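Local coordinates for DNA replication protein DnaC (Aquifex aeolicus, PDB 3ECC) that serves as a helicase loader in the initiation of DNA replication, probably binding ATP together with a magnesium ion, at residues 25-30 / 63-68; 2-7 / 54-59; 81-86 / 115-120. All blocks are in the same frame, centred on the assembly; numbering follows the deposited sequence.

Contact 1: 25-30 / 63-68; sequences TIRVFV and YEKKGI
Passing Val30, the Lys66 side chain brings its NZ to a hydrogen bond with the next carbonyl, His31 O, at the end of helix 17-31; on the way Lys66 CD lies 3.6 Å from Val30 O, with CE alongside. A bend at chi2 (70°) turns the Lys66 chain in this direction. A positive charge over the last carbonyls of a helix would be favoured by the helix dipole. In Val30, CG1 stands anti to the backbone N (chi1 169°) and meets Lys65 CD at 3.8 Å, the two side chains crossing at about a right angle. The Val30 side chain also touches Thr58 and Ala61 of helix 51-65. Here helix 51-65, which follows the P-loop, ends against helix 17-31; the two lie on one face of the parallel sheet of this P-loop NTPase domain, and Gly67, with positive phi, is where the chain leaves helical geometry. Lys65 NZ comes to the edge of the Arg27 guanidinium, near its plane, nearest NH1. Arg27 NH1 and Lys65 NZ are both donors and probably both charged, so they do not bond; Glu64 OE2, 4.3 Å from Lys65 NZ and 6.3 Å from Arg27 NH1, could partly offset any repulsion.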
loop_
_atom_site.group_PDB
_atom_site.type_symbol
_atom_site.label_atom_id
_atom_site.label_comp_id
_atom_site.label_asym_id
_atom_site.label_seq_id
_atom_site.Cartn_x
_atom_site.Cartn_y
_atom_site.Cartn_z
ATOM N N THR A 25 -1.421 -2.071 15.855
ATOM C CA THR A 25 -1.350 -3.142 14.869
ATOM C C THR A 25 -0.106 -3.029 13.980
ATOM O O THR A 25 0.440 -4.043 13.543
ATOM C CB THR A 25 -2.613 -3.204 13.996
ATOM O OG1 THR A 25 -3.771 -3.306 14.832
ATOM C CG2 THR A 25 -2.560 -4.413 13.083
ATOM N N ILE A 26 0.348 -1.802 13.726
ATOM C CA ILE A 26 1.563 -1.590 12.934
ATOM C C ILE A 26 2.801 -1.994 13.727
ATOM O O ILE A 26 3.676 -2.691 13.208
ATOM C CB ILE A 26 1.721 -0.119 12.474
ATOM C CG1 ILE A 26 0.601 0.273 11.514
ATOM C CG2 ILE A 26 3.084 0.097 11.823
ATOM C CD1 ILE A 26 0.417 1.771 11.380
ATOM N N ARG A 27 2.862 -1.551 14.983
ATOM C CA ARG A 27 4.002 -1.835 15.860
ATOM C C ARG A 27 4.214 -3.345 16.062
ATOM O O ARG A 27 5.349 -3.833 15.999
ATOM C CB ARG A 27 3.865 -1.098 17.209
ATOM C CG ARG A 27 4.113 0.419 17.123
ATOM C CD ARG A 27 4.552 1.025 18.452
ATOM N NE ARG A 27 4.899 2.448 18.336
ATOM C CZ ARG A 27 6.094 2.915 17.962
ATOM N NH1 ARG A 27 7.082 2.081 17.654
ATOM N NH2 ARG A 27 6.298 4.225 17.886
ATOM N N VAL A 28 3.118 -4.074 16.264
ATOM C CA VAL A 28 3.154 -5.531 16.307
ATOM C C VAL A 28 3.674 -6.083 14.986
ATOM O O VAL A 28 4.534 -6.961 14.973
ATOM C CB VAL A 28 1.762 -6.121 16.594
ATOM C CG1 VAL A 28 1.759 -7.617 16.363
ATOM C CG2 VAL A 28 1.331 -5.802 18.005
ATOM N N PHE A 29 3.154 -5.548 13.878
ATOM C CA PHE A 29 3.531 -5.980 12.524
ATOM C C PHE A 29 5.032 -5.804 12.279
ATOM O O PHE A 29 5.733 -6.770 11.968
ATOM C CB PHE A 29 2.709 -5.210 11.463
ATOM C CG PHE A 29 3.067 -5.559 10.037
ATOM C CD1 PHE A 29 2.428 -6.606 9.380
ATOM C CD2 PHE A 29 4.047 -4.849 9.359
ATOM C CE1 PHE A 29 2.769 -6.939 8.075
ATOM C CE2 PHE A 29 4.390 -5.175 8.048
ATOM C CZ PHE A 29 3.748 -6.218 7.407
ATOM N N VAL A 30 5.516 -4.572 12.450
ATOM C CA VAL A 30 6.936 -4.225 12.276
ATOM C C VAL A 30 7.844 -5.069 13.158
ATOM O O VAL A 30 8.958 -5.436 12.766
ATOM C CB VAL A 30 7.188 -2.739 12.602
ATOM C CG1 VAL A 30 8.684 -2.450 12.692
ATOM C CG2 VAL A 30 6.522 -1.843 11.565
ATOM N N TYR A 63 12.681 -0.685 8.375
ATOM C CA TYR A 63 14.076 -0.421 8.054
ATOM C C TYR A 63 14.940 -0.098 9.286
ATOM O O TYR A 63 16.135 -0.392 9.308
ATOM C CB TYR A 63 14.174 0.711 7.031
ATOM C CG TYR A 63 15.530 1.367 6.989
ATOM C CD1 TYR A 63 16.585 0.781 6.295
ATOM C CD2 TYR A 63 15.768 2.564 7.667
ATOM C CE1 TYR A 63 17.837 1.373 6.258
ATOM C CE2 TYR A 63 17.022 3.163 7.641
ATOM C CZ TYR A 63 18.051 2.560 6.935
ATOM O OH TYR A 63 19.295 3.144 6.903
ATOM N N GLU A 64 14.341 0.505 10.307
ATOM C CA GLU A 64 15.102 0.906 11.494
ATOM C C GLU A 64 15.133 -0.174 12.570
ATOM O O GLU A 64 15.929 -0.088 13.501
ATOM C CB GLU A 64 14.592 2.241 12.067
ATOM C CG GLU A 64 13.267 2.157 12.833
ATOM C CD GLU A 64 12.648 3.536 13.115
ATOM O OE1 GLU A 64 13.400 4.538 13.142
ATOM O OE2 GLU A 64 11.410 3.613 13.316
ATOM N N LYS A 65 14.281 -1.191 12.436
ATOM C CA LYS A 65 14.238 -2.305 13.400
ATOM C C LYS A 65 14.638 -3.647 12.788
ATOM O O LYS A 65 15.024 -4.575 13.512
ATOM C CB LYS A 65 12.852 -2.428 14.048
ATOM C CG LYS A 65 12.608 -1.452 15.188
ATOM C CD LYS A 65 11.165 -0.958 15.190
ATOM C CE LYS A 65 11.001 0.262 16.101
ATOM N NZ LYS A 65 9.622 0.834 16.027
ATOM N N LYS A 66 14.530 -3.752 11.464
ATOM C CA LYS A 66 14.919 -4.969 10.756
ATOM C C LYS A 66 16.027 -4.705 9.737
ATOM O O LYS A 66 16.702 -5.632 9.297
ATOM C CB LYS A 66 13.705 -5.629 10.073
ATOM C CG LYS A 66 13.109 -6.831 10.817
ATOM C CD LYS A 66 12.393 -6.431 12.107
ATOM C CE LYS A 66 11.911 -7.662 12.883
ATOM N NZ LYS A 66 11.709 -7.368 14.336
ATOM N N GLY A 67 16.208 -3.441 9.360
ATOM C CA GLY A 67 17.236 -3.070 8.382
ATOM C C GLY A 67 16.906 -3.485 6.959
ATOM O O GLY A 67 17.782 -3.516 6.094
ATOM N N ILE A 68 15.640 -3.816 6.724
ATOM C CA ILE A 68 15.170 -4.199 5.394
ATOM C C ILE A 68 14.725 -2.955 4.625
ATOM O O ILE A 68 13.782 -2.270 5.025
ATOM C CB ILE A 68 14.021 -5.234 5.483
ATOM C CG1 ILE A 68 14.568 -6.587 5.947
ATOM C CG2 ILE A 68 13.308 -5.378 4.142
ATOM C CD1 ILE A 68 13.582 -7.403 6.760
#

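Contact 2: 2-7 / 54-59; sequences KRYWNA and LAVATL. With ADP (adenosine-5'-diphosphate), chain B.
The ADP pocket of this P-loop NTPase is lined in part by Tyr4 of the N-terminal segment 2-7, which rests on the helix that leads away from the Walker A loop. Tyr4 OH donates a hydrogen bond to the alpha-phosphate oxygen ADP O2A at 2.7 Å. That oxygen lies in the plane of the phenol ring, at its edge, so the ring points at the phosphate and does not stack on the nucleotide. One ring face is occupied by Arg3 CG, 3.9 Å above the centre.

The contact between the two segments is apolar and small. Val56 CG1 faces two side chains of the loop, 4.3 Å from Tyr4 CB and 4.2 Å from Ala7 CB. Both of these CB atoms head toward the helix from the two ends of a type I turn, Tyr4 to Ala7, closed by a hydrogen bond from Ala7 N to Tyr4 O of 2.9 Å. With CG anti to its carbonyl carbon (chi1 -51°), Tyr4 can offer CB to the valine while its ring runs on to the ligand. At the end of the turn, Ala7 O comes to 3.5 Å from Ala57 CA, a CA-H...O contact with an angle of 136° at the hydrogen.

On the helix, Leu54 O receives both Thr58 N and Thr58 OG1, from opposite faces of its carbonyl plane. The Thr58 side chain touches Ile137 of the central sheet, and its methyl CG2 meets Val30 of helix 17-31.

Lys51 NZ and the amides of Gly48, Gly50, Thr52 and His53 also hydrogen-bond to ADP, as in a Walker A nucleotide site, to which Tyr4 adds a contact from the N-terminal residues.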
loop_
_atom_site.group_PDB
_atom_site.type_symbol
_atom_site.label_atom_id
_atom_site.label_comp_id
_atom_site.label_asym_id
_atom_site.label_seq_id
_atom_site.Cartn_x
_atom_site.Cartn_y
_atom_site.Cartn_z
ATOM N N LYS A 2 9.354 13.230 0.378
ATOM C CA LYS A 2 9.697 13.887 1.641
ATOM C C LYS A 2 8.901 15.129 2.008
ATOM O O LYS A 2 9.436 16.085 2.562
ATOM C CB LYS A 2 11.200 14.137 1.760
ATOM C CG LYS A 2 12.017 12.878 2.112
ATOM C CD LYS A 2 12.960 13.107 3.288
ATOM C CE LYS A 2 13.899 14.296 3.073
ATOM N NZ LYS A 2 14.807 14.476 4.244
ATOM N N ARG A 3 7.605 15.085 1.736
ATOM C CA ARG A 3 6.658 15.842 2.520
ATOM C C ARG A 3 6.458 15.112 3.857
ATOM O O ARG A 3 6.102 15.721 4.869
ATOM C CB ARG A 3 5.331 15.979 1.774
ATOM C CG ARG A 3 4.112 15.799 2.647
ATOM C CD ARG A 3 2.858 16.292 1.962
ATOM N NE ARG A 3 2.471 17.621 2.418
ATOM C CZ ARG A 3 2.754 18.743 1.769
ATOM N NH1 ARG A 3 3.420 18.692 0.628
ATOM N NH2 ARG A 3 2.367 19.914 2.256
ATOM N N TYR A 4 6.721 13.807 3.853
ATOM C CA TYR A 4 6.627 12.997 5.061
ATOM C C TYR A 4 8.010 12.685 5.648
ATOM O O TYR A 4 8.226 11.603 6.203
ATOM C CB TYR A 4 5.871 11.691 4.779
ATOM C CG TYR A 4 4.535 11.864 4.078
ATOM C CD1 TYR A 4 3.355 12.020 4.806
ATOM C CD2 TYR A 4 4.449 11.860 2.686
ATOM C CE1 TYR A 4 2.128 12.173 4.166
ATOM C CE2 TYR A 4 3.226 12.024 2.038
ATOM C CZ TYR A 4 2.070 12.169 2.786
ATOM O OH TYR A 4 0.855 12.322 2.160
ATOM N N TRP A 5 8.943 13.631 5.520
ATOM C CA TRP A 5 10.293 13.474 6.081
ATOM C C TRP A 5 10.206 13.136 7.565
ATOM O O TRP A 5 11.098 12.490 8.129
ATOM C CB TRP A 5 11.112 14.760 5.893
ATOM C CG TRP A 5 10.589 15.931 6.680
ATOM C CD1 TRP A 5 9.653 16.840 6.273
ATOM C CD2 TRP A 5 10.958 16.304 8.012
ATOM N NE1 TRP A 5 9.420 17.757 7.268
ATOM C CE2 TRP A 5 10.207 17.452 8.346
ATOM C CE3 TRP A 5 11.845 15.778 8.959
ATOM C CZ2 TRP A 5 10.320 18.080 9.585
ATOM C CZ3 TRP A 5 11.959 16.410 10.187
ATOM C CH2 TRP A 5 11.196 17.543 10.490
ATOM N N ASN A 6 9.114 13.589 8.179
ATOM C CA ASN A 6 8.909 13.521 9.618
ATOM C C ASN A 6 7.930 12.424 10.014
ATOM O O ASN A 6 7.543 12.320 11.177
ATOM C CB ASN A 6 8.355 14.852 10.109
ATOM C CG ASN A 6 6.912 15.085 9.654
ATOM O OD1 ASN A 6 6.637 15.250 8.456
ATOM N ND2 ASN A 6 5.982 15.067 10.610
ATOM N N ALA A 7 7.505 11.623 9.044
ATOM C CA ALA A 7 6.539 10.562 9.315
ATOM C C ALA A 7 7.188 9.373 10.013
ATOM O O ALA A 7 7.658 8.435 9.368
ATOM C CB ALA A 7 5.843 10.124 8.040
ATOM N N LEU A 54 1.055 6.795 7.801
ATOM C CA LEU A 54 1.318 5.535 8.494
ATOM C C LEU A 54 2.039 4.524 7.617
ATOM O O LEU A 54 2.814 3.715 8.120
ATOM C CB LEU A 54 0.023 4.931 9.040
ATOM C CG LEU A 54 -0.499 5.643 10.281
ATOM C CD1 LEU A 54 -1.880 5.157 10.650
ATOM C CD2 LEU A 54 0.482 5.448 11.430
ATOM N N ALA A 55 1.781 4.581 6.310
ATOM C CA ALA A 55 2.481 3.750 5.328
ATOM C C ALA A 55 3.976 4.079 5.241
ATOM O O ALA A 55 4.802 3.183 5.097
ATOM C CB ALA A 55 1.835 3.896 3.963
ATOM N N VAL A 56 4.314 5.366 5.312
ATOM C CA VAL A 56 5.714 5.782 5.264
ATOM C C VAL A 56 6.384 5.470 6.602
ATOM O O VAL A 56 7.536 5.009 6.646
ATOM C CB VAL A 56 5.861 7.278 4.911
ATOM C CG1 VAL A 56 7.327 7.694 4.949
ATOM C CG2 VAL A 56 5.280 7.558 3.535
ATOM N N ALA A 57 5.641 5.690 7.689
ATOM C CA ALA A 57 6.086 5.324 9.035
ATOM C C ALA A 57 6.429 3.839 9.125
ATOM O O ALA A 57 7.507 3.473 9.608
ATOM C CB ALA A 57 5.022 5.687 10.067
ATOM N N THR A 58 5.519 2.990 8.645
ATOM C CA THR A 58 5.714 1.543 8.681
ATOM C C THR A 58 6.957 1.149 7.889
ATOM O O THR A 58 7.742 0.307 8.323
ATOM C CB THR A 58 4.484 0.790 8.134
ATOM O OG1 THR A 58 3.299 1.276 8.772
ATOM C CG2 THR A 58 4.605 -0.694 8.397
ATOM N N LEU A 59 7.149 1.792 6.745
ATOM C CA LEU A 59 8.277 1.480 5.872
ATOM C C LEU A 59 9.611 1.786 6.558
ATOM O O LEU A 59 10.578 1.024 6.422
ATOM C CB LEU A 59 8.151 2.245 4.550
ATOM C CG LEU A 59 9.253 2.116 3.497
ATOM C CD1 LEU A 59 9.421 0.679 3.057
ATOM C CD2 LEU A 59 8.955 3.010 2.300
HETATM P PB ADP B . -4.029 10.360 3.527
HETATM O O1B ADP B . -2.785 9.663 3.005
HETATM O O2B ADP B . -5.050 9.431 4.127
HETATM O O3B ADP B . -4.609 11.368 2.574
HETATM P PA ADP B . -2.004 11.856 4.786
HETATM O O1A ADP B . -1.065 10.793 5.301
HETATM O O2A ADP B . -1.493 12.386 3.456
HETATM O O3A ADP B . -3.510 11.265 4.733
HETATM O "O5'" ADP B . -2.178 13.042 5.861
HETATM C "C5'" ADP B . -2.247 14.417 5.497
HETATM C "C4'" ADP B . -1.254 15.215 6.333
HETATM O "O4'" ADP B . -1.610 15.112 7.711
HETATM C "C3'" ADP B . 0.149 14.657 6.203
HETATM O "O3'" ADP B . 1.036 15.740 5.977
HETATM C "C2'" ADP B . 0.434 13.962 7.526
HETATM O "O2'" ADP B . 1.768 14.183 7.941
HETATM C "C1'" ADP B . -0.517 14.619 8.494
HETATM N N9 ADP B . -1.021 13.700 9.551
HETATM C C8 ADP B . -2.046 12.827 9.448
HETATM N N7 ADP B . -2.252 12.171 10.622
HETATM C C5 ADP B . -1.361 12.637 11.506
HETATM C C6 ADP B . -1.017 12.384 12.932
HETATM N N6 ADP B . -1.692 11.486 13.689
HETATM N N1 ADP B . -0.013 13.090 13.469
HETATM C C2 ADP B . 0.676 14.006 12.758
HETATM N N3 ADP B . 0.419 14.285 11.466
HETATM C C4 ADP B . -0.559 13.649 10.802
#

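Contact 3: 81-86 / 115-120; sequences RLKHLM and SDWQRE
A chi1 of -164° sets Lys83 CG opposite its amide nitrogen, and a bend at chi2 then carries the chain across the indole of Trp117, whose chi1 of 56° swings the ring toward helix 75-86. The aliphatic chain lies over one ring face: Lys83 CD stands 3.6 Å from the centroid of the six-membered ring, only 15° off the normal, which makes a CH-pi contact. Lys83 NZ ends 3.8 Å from the same centroid and so adds a cation-pi interaction. The two side chains cross at about a right angle. Gln118 CG, 3.4 Å above the plane and offset toward the rim, takes the opposite face, so the indole is sandwiched between Lys83 and its own neighbour. Gln118 OE1 in turn accepts Ser115 N at 3.2 Å, in the carbonyl plane and on a lone pair. This bond joins the N-cap residue to the first turn of helix 116-131; Ser115 returns no capping bond, so a full capping box is not formed. Trp117 also touches Ile79 and Phe80, extending the join between 75-86 and 116-131, helices that flank the parallel sheet of an alpha/beta P-loop NTPase fold.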
loop_
_atom_site.group_PDB
_atom_site.type_symbol
_atom_site.label_atom_id
_atom_site.label_comp_id
_atom_site.label_asym_id
_atom_site.label_seq_id
_atom_site.Cartn_x
_atom_site.Cartn_y
_atom_site.Cartn_z
ATOM N N ARG A 81 5.895 5.522 -14.920
ATOM C CA ARG A 81 7.313 5.198 -15.054
ATOM C C ARG A 81 7.479 3.909 -15.839
ATOM O O ARG A 81 8.128 3.887 -16.886
ATOM C CB ARG A 81 7.959 5.014 -13.686
ATOM C CG ARG A 81 8.453 6.276 -13.035
ATOM C CD ARG A 81 9.567 5.934 -12.078
ATOM N NE ARG A 81 9.548 6.764 -10.878
ATOM C CZ ARG A 81 10.411 6.637 -9.874
ATOM N NH1 ARG A 81 11.363 5.714 -9.929
ATOM N NH2 ARG A 81 10.323 7.432 -8.814
ATOM N N LEU A 82 6.878 2.839 -15.323
ATOM C CA LEU A 82 6.981 1.520 -15.922
ATOM C C LEU A 82 6.468 1.481 -17.353
ATOM O O LEU A 82 7.167 0.993 -18.233
ATOM C CB LEU A 82 6.247 0.484 -15.079
ATOM C CG LEU A 82 6.919 0.097 -13.763
ATOM C CD1 LEU A 82 5.939 -0.657 -12.874
ATOM C CD2 LEU A 82 8.191 -0.716 -13.996
ATOM N N LYS A 83 5.259 1.996 -17.587
ATOM C CA LYS A 83 4.685 1.976 -18.938
ATOM C C LYS A 83 5.647 2.558 -19.967
ATOM O O LYS A 83 5.669 2.119 -21.122
ATOM C CB LYS A 83 3.345 2.699 -19.012
ATOM C CG LYS A 83 2.563 2.372 -20.271
ATOM C CD LYS A 83 1.945 3.615 -20.883
ATOM C CE LYS A 83 1.041 3.267 -22.067
ATOM N NZ LYS A 83 0.235 4.440 -22.547
ATOM N N HIS A 84 6.457 3.529 -19.539
ATOM C CA HIS A 84 7.452 4.137 -20.422
ATOM C C HIS A 84 8.585 3.167 -20.786
ATOM O O HIS A 84 8.832 2.922 -21.962
ATOM C CB HIS A 84 8.014 5.432 -19.837
ATOM C CG HIS A 84 9.111 6.017 -20.664
ATOM N ND1 HIS A 84 10.421 6.076 -20.237
ATOM C CD2 HIS A 84 9.107 6.484 -21.933
ATOM C CE1 HIS A 84 11.168 6.603 -21.191
ATOM N NE2 HIS A 84 10.395 6.860 -22.230
ATOM N N LEU A 85 9.252 2.613 -19.778
ATOM C CA LEU A 85 10.330 1.656 -20.023
ATOM C C LEU A 85 9.816 0.279 -20.462
ATOM O O LEU A 85 10.594 -0.553 -20.929
ATOM C CB LEU A 85 11.286 1.543 -18.820
ATOM C CG LEU A 85 10.872 2.046 -17.434
ATOM C CD1 LEU A 85 11.289 1.060 -16.371
ATOM C CD2 LEU A 85 11.463 3.419 -17.142
ATOM N N MET A 86 8.509 0.047 -20.322
ATOM C CA MET A 86 7.870 -1.135 -20.914
ATOM C C MET A 86 7.873 -1.004 -22.435
ATOM O O MET A 86 8.207 -1.956 -23.143
ATOM C CB MET A 86 6.428 -1.329 -20.420
ATOM C CG MET A 86 6.277 -1.513 -18.920
ATOM S SD MET A 86 7.067 -2.979 -18.257
ATOM C CE MET A 86 5.686 -4.111 -18.196
ATOM N N SER A 115 -7.095 2.867 -17.193
ATOM C CA SER A 115 -7.128 2.300 -18.544
ATOM C C SER A 115 -6.597 0.870 -18.555
ATOM O O SER A 115 -5.903 0.452 -17.627
ATOM C CB SER A 115 -6.319 3.167 -19.509
ATOM O OG SER A 115 -5.008 3.374 -19.022
ATOM N N ASP A 116 -6.922 0.126 -19.611
ATOM C CA ASP A 116 -6.634 -1.310 -19.671
ATOM C C ASP A 116 -5.186 -1.660 -19.324
ATOM O O ASP A 116 -4.935 -2.649 -18.630
ATOM C CB ASP A 116 -7.005 -1.888 -21.045
ATOM C CG ASP A 116 -8.508 -2.091 -21.217
ATOM O OD1 ASP A 116 -8.909 -2.759 -22.199
ATOM O OD2 ASP A 116 -9.290 -1.585 -20.381
ATOM N N TRP A 117 -4.244 -0.842 -19.795
ATOM C CA TRP A 117 -2.814 -1.084 -19.564
ATOM C C TRP A 117 -2.377 -0.737 -18.137
ATOM O O TRP A 117 -1.371 -1.255 -17.653
ATOM C CB TRP A 117 -1.952 -0.328 -20.585
ATOM C CG TRP A 117 -2.200 1.152 -20.609
ATOM C CD1 TRP A 117 -3.076 1.824 -21.416
ATOM C CD2 TRP A 117 -1.575 2.145 -19.782
ATOM N NE1 TRP A 117 -3.032 3.172 -21.147
ATOM C CE2 TRP A 117 -2.118 3.398 -20.152
ATOM C CE3 TRP A 117 -0.607 2.099 -18.769
ATOM C CZ2 TRP A 117 -1.729 4.593 -19.542
ATOM C CZ3 TRP A 117 -0.215 3.288 -18.168
ATOM C CH2 TRP A 117 -0.785 4.518 -18.553
ATOM N N GLN A 118 -3.120 0.155 -17.480
ATOM C CA GLN A 118 -2.909 0.433 -16.066
ATOM C C GLN A 118 -3.444 -0.702 -15.206
ATOM O O GLN A 118 -2.841 -1.065 -14.200
ATOM C CB GLN A 118 -3.593 1.730 -15.662
ATOM C CG GLN A 118 -2.873 2.986 -16.083
ATOM C CD GLN A 118 -3.555 4.250 -15.577
ATOM O OE1 GLN A 118 -4.739 4.482 -15.835
ATOM N NE2 GLN A 118 -2.805 5.075 -14.857
ATOM N N ARG A 119 -4.587 -1.252 -15.606
ATOM C CA ARG A 119 -5.170 -2.400 -14.923
ATOM C C ARG A 119 -4.308 -3.634 -15.146
ATOM O O ARG A 119 -4.322 -4.555 -14.340
ATOM C CB ARG A 119 -6.589 -2.664 -15.427
ATOM C CG ARG A 119 -7.525 -1.463 -15.367
ATOM C CD ARG A 119 -8.200 -1.347 -14.010
ATOM N NE ARG A 119 -9.400 -0.514 -14.069
ATOM C CZ ARG A 119 -10.644 -0.987 -14.152
ATOM N NH1 ARG A 119 -10.861 -2.299 -14.175
ATOM N NH2 ARG A 119 -11.673 -0.148 -14.200
ATOM N N GLU A 120 -3.566 -3.640 -16.254
ATOM C CA GLU A 120 -2.648 -4.729 -16.597
ATOM C C GLU A 120 -1.468 -4.806 -15.632
ATOM O O GLU A 120 -1.156 -5.870 -15.109
ATOM C CB GLU A 120 -2.119 -4.558 -18.032
ATOM C CG GLU A 120 -3.055 -5.063 -19.149
ATOM C CD GLU A 120 -2.598 -4.638 -20.550
ATOM O OE1 GLU A 120 -1.492 -4.062 -20.669
ATOM O OE2 GLU A 120 -3.347 -4.875 -21.528
#

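Contacts 1 and 2 share helix 51-65 and meet directly: Ile26 CG2 lies 3.3 Å from Thr58 OG1, and Val30 CG2 is 3.9 Å from Thr58 CG2. Helix 51-65 thus has residues 2-7 beside its ADP end and helix 17-31 along it to its far end; Tyr4 in contact 2 hydrogen-bonds to ADP, whereas the Arg27 side chain of contact 1 is about 12 Å from it. Contact 3 stands apart, its centre 31 Å from that of contact 1 and 26 Å from that of contact 2. It lies away from the annotated sites, across the chain's centre from contact 1, and its nearest atoms remain about 11 Å from contact 2.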